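Local coordinates for N-acetylglucosamine-specific lectin (Saxidomus purpuratus, PDB 6M5M), which binds N-acetylglucosamine and N-acetylgalactosamine as a C-type lectin, probably in a calcium-dependent manner, at residues Y88-R93 / L126-Y131. Residues are numbered along the deposited sequence; the frame is centred on the assembly and turned at random.
Sequences YWIGAR and LDYLNY. With NAG (2-acetamido-2-deoxy-beta-D-glucopyranose), chain G.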
ATOM      1  N   TYR B  88     -14.110  13.888 -12.564  1.00 29.22           N
ATOM      2  CA  TYR B  88     -12.730  14.430 -12.465  1.00 30.22           C
ATOM      3  C   TYR B  88     -11.680  13.308 -12.659  1.00 30.47           C
ATOM      4  O   TYR B  88     -11.759  12.233 -11.983  1.00 30.75           O
ATOM      5  CB  TYR B  88     -12.554  15.132 -11.117  1.00 31.82           C
ATOM      6  CG  TYR B  88     -13.397  16.380 -10.880  1.00 29.11           C
ATOM      7  CD1 TYR B  88     -14.766  16.319 -10.709  1.00 31.16           C
ATOM      8  CD2 TYR B  88     -12.798  17.621 -10.736  1.00 27.82           C
ATOM      9  CE1 TYR B  88     -15.533  17.465 -10.469  1.00 33.39           C
ATOM     10  CE2 TYR B  88     -13.542  18.772 -10.514  1.00 30.43           C
ATOM     11  CZ  TYR B  88     -14.917  18.707 -10.355  1.00 34.28           C
ATOM     12  OH  TYR B  88     -15.602  19.897 -10.156  1.00 35.61           O
ATOM     13  N   TRP B  89     -10.700  13.547 -13.528  1.00 31.37           N
ATOM     14  CA  TRP B  89      -9.628  12.546 -13.820  1.00 31.37           C
ATOM     15  C   TRP B  89      -8.763  12.273 -12.586  1.00 31.87           C
ATOM     16  O   TRP B  89      -8.404  13.232 -11.897  1.00 31.13           O
ATOM     17  CB  TRP B  89      -8.795  13.023 -14.986  1.00 27.96           C
ATOM     18  CG  TRP B  89      -9.504  13.027 -16.298  1.00 27.61           C
ATOM     19  CD1 TRP B  89      -9.632  14.095 -17.129  1.00 33.04           C
ATOM     20  CD2 TRP B  89     -10.226  11.946 -16.923  1.00 33.41           C
ATOM     21  NE1 TRP B  89     -10.293  13.739 -18.265  1.00 30.21           N
ATOM     22  CE2 TRP B  89     -10.706  12.445 -18.164  1.00 35.96           C
ATOM     23  CE3 TRP B  89     -10.466  10.594 -16.622  1.00 34.24           C
ATOM     24  CZ2 TRP B  89     -11.385  11.674 -19.097  1.00 35.74           C
ATOM     25  CZ3 TRP B  89     -11.170   9.845 -17.538  1.00 30.93           C
ATOM     26  CH2 TRP B  89     -11.622  10.366 -18.754  1.00 31.14           C
ATOM     27  N   ILE B  90      -8.311  11.026 -12.353  1.00 27.78           N
ATOM     28  CA  ILE B  90      -7.380  10.681 -11.233  1.00 27.08           C
ATOM     29  C   ILE B  90      -6.198   9.873 -11.777  1.00 25.23           C
ATOM     30  O   ILE B  90      -6.233   9.621 -12.954  1.00 30.77           O
ATOM     31  CB  ILE B  90      -8.098  10.087 -10.019  1.00 30.05           C
ATOM     32  CG1 ILE B  90      -8.747   8.741 -10.318  1.00 32.20           C
ATOM     33  CG2 ILE B  90      -9.179  11.018  -9.470  1.00 28.06           C
ATOM     34  CD1 ILE B  90      -9.424   8.131  -9.135  1.00 32.67           C
ATOM     35  N   GLY B  91      -5.170   9.590 -10.970  1.00 26.73           N
ATOM     36  CA  GLY B  91      -3.861   9.084 -11.435  1.00 30.68           C
ATOM     37  C   GLY B  91      -3.826   7.559 -11.499  1.00 33.44           C
ATOM     38  O   GLY B  91      -2.929   6.927 -10.861  1.00 31.73           O
ATOM     39  N   ALA B  92      -4.828   6.981 -12.159  1.00 35.52           N
ATOM     40  CA  ALA B  92      -4.933   5.515 -12.349  1.00 34.23           C
ATOM     41  C   ALA B  92      -5.305   5.215 -13.799  1.00 34.24           C
ATOM     42  O   ALA B  92      -6.147   5.948 -14.391  1.00 33.96           O
ATOM     43  CB  ALA B  92      -5.958   4.940 -11.399  1.00 34.80           C
ATOM     44  N   ARG B  93      -4.756   4.133 -14.351  1.00 33.13           N
ATOM     45  CA  ARG B  93      -5.148   3.644 -15.690  1.00 37.27           C
ATOM     46  C   ARG B  93      -4.743   2.173 -15.800  1.00 27.20           C
ATOM     47  O   ARG B  93      -4.080   1.626 -14.891  1.00 32.33           O
ATOM     48  CB  ARG B  93      -4.585   4.531 -16.808  1.00 40.30           C
ATOM     49  CG  ARG B  93      -3.125   4.307 -17.157  1.00 43.11           C
ATOM     50  CD  ARG B  93      -2.685   5.090 -18.403  1.00 46.21           C
ATOM     51  NE  ARG B  93      -3.514   4.831 -19.573  1.00 48.25           N
ATOM     52  CZ  ARG B  93      -3.390   5.425 -20.752  1.00 46.13           C
ATOM     53  NH1 ARG B  93      -2.481   6.364 -20.947  1.00 45.72           N
ATOM     54  NH2 ARG B  93      -4.214   5.100 -21.728  1.00 50.86           N
ATOM     55  N   LEU B 126      -9.032   6.215 -15.162  1.00 29.53           N
ATOM     56  CA  LEU B 126      -9.970   6.356 -14.050  1.00 25.02           C
ATOM     57  C   LEU B 126     -10.274   7.844 -13.830  1.00 29.34           C
ATOM     58  O   LEU B 126      -9.391   8.700 -14.049  1.00 32.52           O
ATOM     59  CB  LEU B 126      -9.464   5.720 -12.761  1.00 27.72           C
ATOM     60  CG  LEU B 126      -9.692   4.213 -12.623  1.00 27.63           C
ATOM     61  CD1 LEU B 126      -8.696   3.493 -13.488  1.00 27.68           C
ATOM     62  CD2 LEU B 126      -9.538   3.838 -11.158  1.00 28.86           C
ATOM     63  N   ASP B 127     -11.507   8.063 -13.463  1.00 32.02           N
ATOM     64  CA  ASP B 127     -12.050   9.302 -12.871  1.00 31.14           C
ATOM     65  C   ASP B 127     -12.868   8.956 -11.632  1.00 32.31           C
ATOM     66  O   ASP B 127     -13.259   7.765 -11.449  1.00 34.92           O
ATOM     67  CB  ASP B 127     -12.861  10.097 -13.897  1.00 28.85           C
ATOM     68  CG  ASP B 127     -13.981   9.444 -14.686  1.00 30.28           C
ATOM     69  OD1 ASP B 127     -14.589   8.426 -14.209  1.00 31.05           O
ATOM     70  OD2 ASP B 127     -14.282   9.994 -15.796  1.00 28.85           O
ATOM     71  N   TYR B 128     -13.144   9.986 -10.836  1.00 32.52           N
ATOM     72  CA  TYR B 128     -14.337  10.048  -9.965  1.00 32.36           C
ATOM     73  C   TYR B 128     -15.489  10.470 -10.858  1.00 31.95           C
ATOM     74  O   TYR B 128     -15.308  11.456 -11.612  1.00 29.73           O
ATOM     75  CB  TYR B 128     -14.131  10.986  -8.772  1.00 33.07           C
ATOM     76  CG  TYR B 128     -13.405  10.354  -7.602  1.00 31.42           C
ATOM     77  CD1 TYR B 128     -12.010  10.313  -7.535  1.00 35.88           C
ATOM     78  CD2 TYR B 128     -14.133   9.767  -6.568  1.00 32.17           C
ATOM     79  CE1 TYR B 128     -11.364   9.716  -6.451  1.00 34.41           C
ATOM     80  CE2 TYR B 128     -13.509   9.197  -5.470  1.00 30.24           C
ATOM     81  CZ  TYR B 128     -12.113   9.104  -5.450  1.00 32.84           C
ATOM     82  OH  TYR B 128     -11.488   8.531  -4.375  1.00 30.49           O
ATOM     83  N   LEU B 129     -16.586   9.696 -10.806  1.00 32.74           N
ATOM     84  CA  LEU B 129     -17.834   9.863 -11.595  1.00 32.30           C
ATOM     85  C   LEU B 129     -19.041  10.043 -10.672  1.00 31.73           C
ATOM     86  O   LEU B 129     -19.132   9.356  -9.634  1.00 34.92           O
ATOM     87  CB  LEU B 129     -18.010   8.616 -12.490  1.00 28.27           C
ATOM     88  CG  LEU B 129     -19.258   8.595 -13.364  1.00 31.93           C
ATOM     89  CD1 LEU B 129     -19.211   9.616 -14.476  1.00 30.39           C
ATOM     90  CD2 LEU B 129     -19.528   7.186 -13.916  1.00 33.37           C
ATOM     91  N   ASN B 130     -19.951  10.945 -11.043  1.00 30.54           N
ATOM     92  CA  ASN B 130     -21.305  11.109 -10.464  1.00 36.19           C
ATOM     93  C   ASN B 130     -22.294  10.973 -11.616  1.00 35.73           C
ATOM     94  O   ASN B 130     -22.484  11.920 -12.379  1.00 34.41           O
ATOM     95  CB  ASN B 130     -21.399  12.435  -9.700  1.00 37.55           C
ATOM     96  CG  ASN B 130     -22.746  12.649  -9.047  1.00 43.71           C
ATOM     97  OD1 ASN B 130     -23.286  11.736  -8.420  1.00 40.38           O
ATOM     98  ND2 ASN B 130     -23.278  13.858  -9.199  1.00 45.55           N
ATOM     99  N   TYR B 131     -22.856   9.778 -11.777  1.00 34.46           N
ATOM    100  CA  TYR B 131     -23.813   9.445 -12.857  1.00 38.76           C
ATOM    101  C   TYR B 131     -24.575   8.194 -12.440  1.00 39.80           C
ATOM    102  O   TYR B 131     -23.948   7.162 -12.146  1.00 40.66           O
ATOM    103  CB  TYR B 131     -23.091   9.298 -14.202  1.00 38.81           C
ATOM    104  CG  TYR B 131     -24.046   9.163 -15.365  1.00 41.07           C
ATOM    105  CD1 TYR B 131     -24.812  10.240 -15.793  1.00 45.95           C
ATOM    106  CD2 TYR B 131     -24.253   7.936 -15.977  1.00 42.25           C
ATOM    107  CE1 TYR B 131     -25.733  10.100 -16.821  1.00 48.80           C
ATOM    108  CE2 TYR B 131     -25.176   7.782 -17.005  1.00 42.73           C
ATOM    109  CZ  TYR B 131     -25.913   8.866 -17.426  1.00 44.84           C
ATOM    110  OH  TYR B 131     -26.811   8.712 -18.441  1.00 42.98           O
TER
HETATM  111  C1  NAG G 202     -19.958   8.213 -18.435  1.00 40.99           C
HETATM  112  C2  NAG G 202     -18.492   8.095 -18.134  1.00 27.93           C
HETATM  113  C3  NAG G 202     -18.413   6.697 -18.828  1.00 32.16           C
HETATM  114  C4  NAG G 202     -19.377   5.761 -18.157  1.00 33.97           C
HETATM  115  C5  NAG G 202     -20.752   6.358 -18.069  1.00 34.66           C
HETATM  116  C6  NAG G 202     -21.750   5.454 -17.379  1.00 26.55           C
HETATM  117  C7  NAG G 202     -16.495   9.395 -18.072  1.00 27.80           C
HETATM  118  C8  NAG G 202     -15.644  10.284 -18.871  1.00 30.14           C
HETATM  119  N2  NAG G 202     -17.613   9.068 -18.689  1.00 30.70           N
HETATM  120  O1  NAG G 202     -20.710   9.134 -19.147  1.00 36.54           O
HETATM  121  O3  NAG G 202     -17.209   6.082 -18.732  1.00 34.68           O
HETATM  122  O4  NAG G 202     -19.515   4.578 -18.946  1.00 32.66           O
HETATM  123  O5  NAG G 202     -20.638   7.630 -17.401  1.00 30.92           O
HETATM  124  O6  NAG G 202     -21.249   5.022 -16.110  1.00 28.54           O
HETATM  125  O7  NAG G 202     -16.185   8.975 -16.932  1.00 31.14           O
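Tyr88 and Tyr128 pair through their backbones as an antiparallel hydrogen-bonded pair where strands 87-95 and 125-131 run side by side, the two inner strands of an antiparallel four-stranded sheet in this C-type lectin domain. They exchange two bonds, Tyr88 N to Tyr128 O and Tyr128 N to Tyr88 O, each 2.9 Å. Two residues on, past the non-hydrogen-bonded pair Trp89-Asp127, Ile90 N donates to Leu126 O with an almost straight N-H...O angle of 173°. The chain then turns a corner in an inverse gamma turn centred on Gly91, yet Leu126 N still donates to Ala92 O at 3.0 Å, lying above the plane of the Ala92 carbonyl.

Apolar contacts lie on the side of Tyr128 and Ile90. The methyl CG2 of Ile90 meets the ring edge of Tyr128 in plane, 3.5 Å from CD1, while Ile90 CD1 rests near CD1 and CE1 of the same ring. Helix 69-79 packs on Tyr128 through Ile75 and Leu79, and Asp72 and Trp138 both hydrogen-bond its hydroxyl. Beyond the corner, the Ala92 methyl touches both branches of Leu126, with CB 3.7 Å from CD1.

The side chains of Trp89 and Asp127 diverge, but the far rim of the indole turns back to the carboxylate. The two cross obliquely, their planes 22° apart, with Trp89 CZ3 3.6 Å from Asp127 OD2. The indole has its edge to the Leu126 carbonyl, CE3 being 3.4 Å from Leu126 O. With CG between its own backbone N and carbonyl carbon (chi1 53°), Asp127 directs the carboxylate to the N-acetylglucosamine; OD1 is held by Asn139, itself a ligand of calcium and sugar. The indole also reaches the acetyl group of the sugar, bringing Trp89 CH2 to 4.0 Å from the methyl carbon C8.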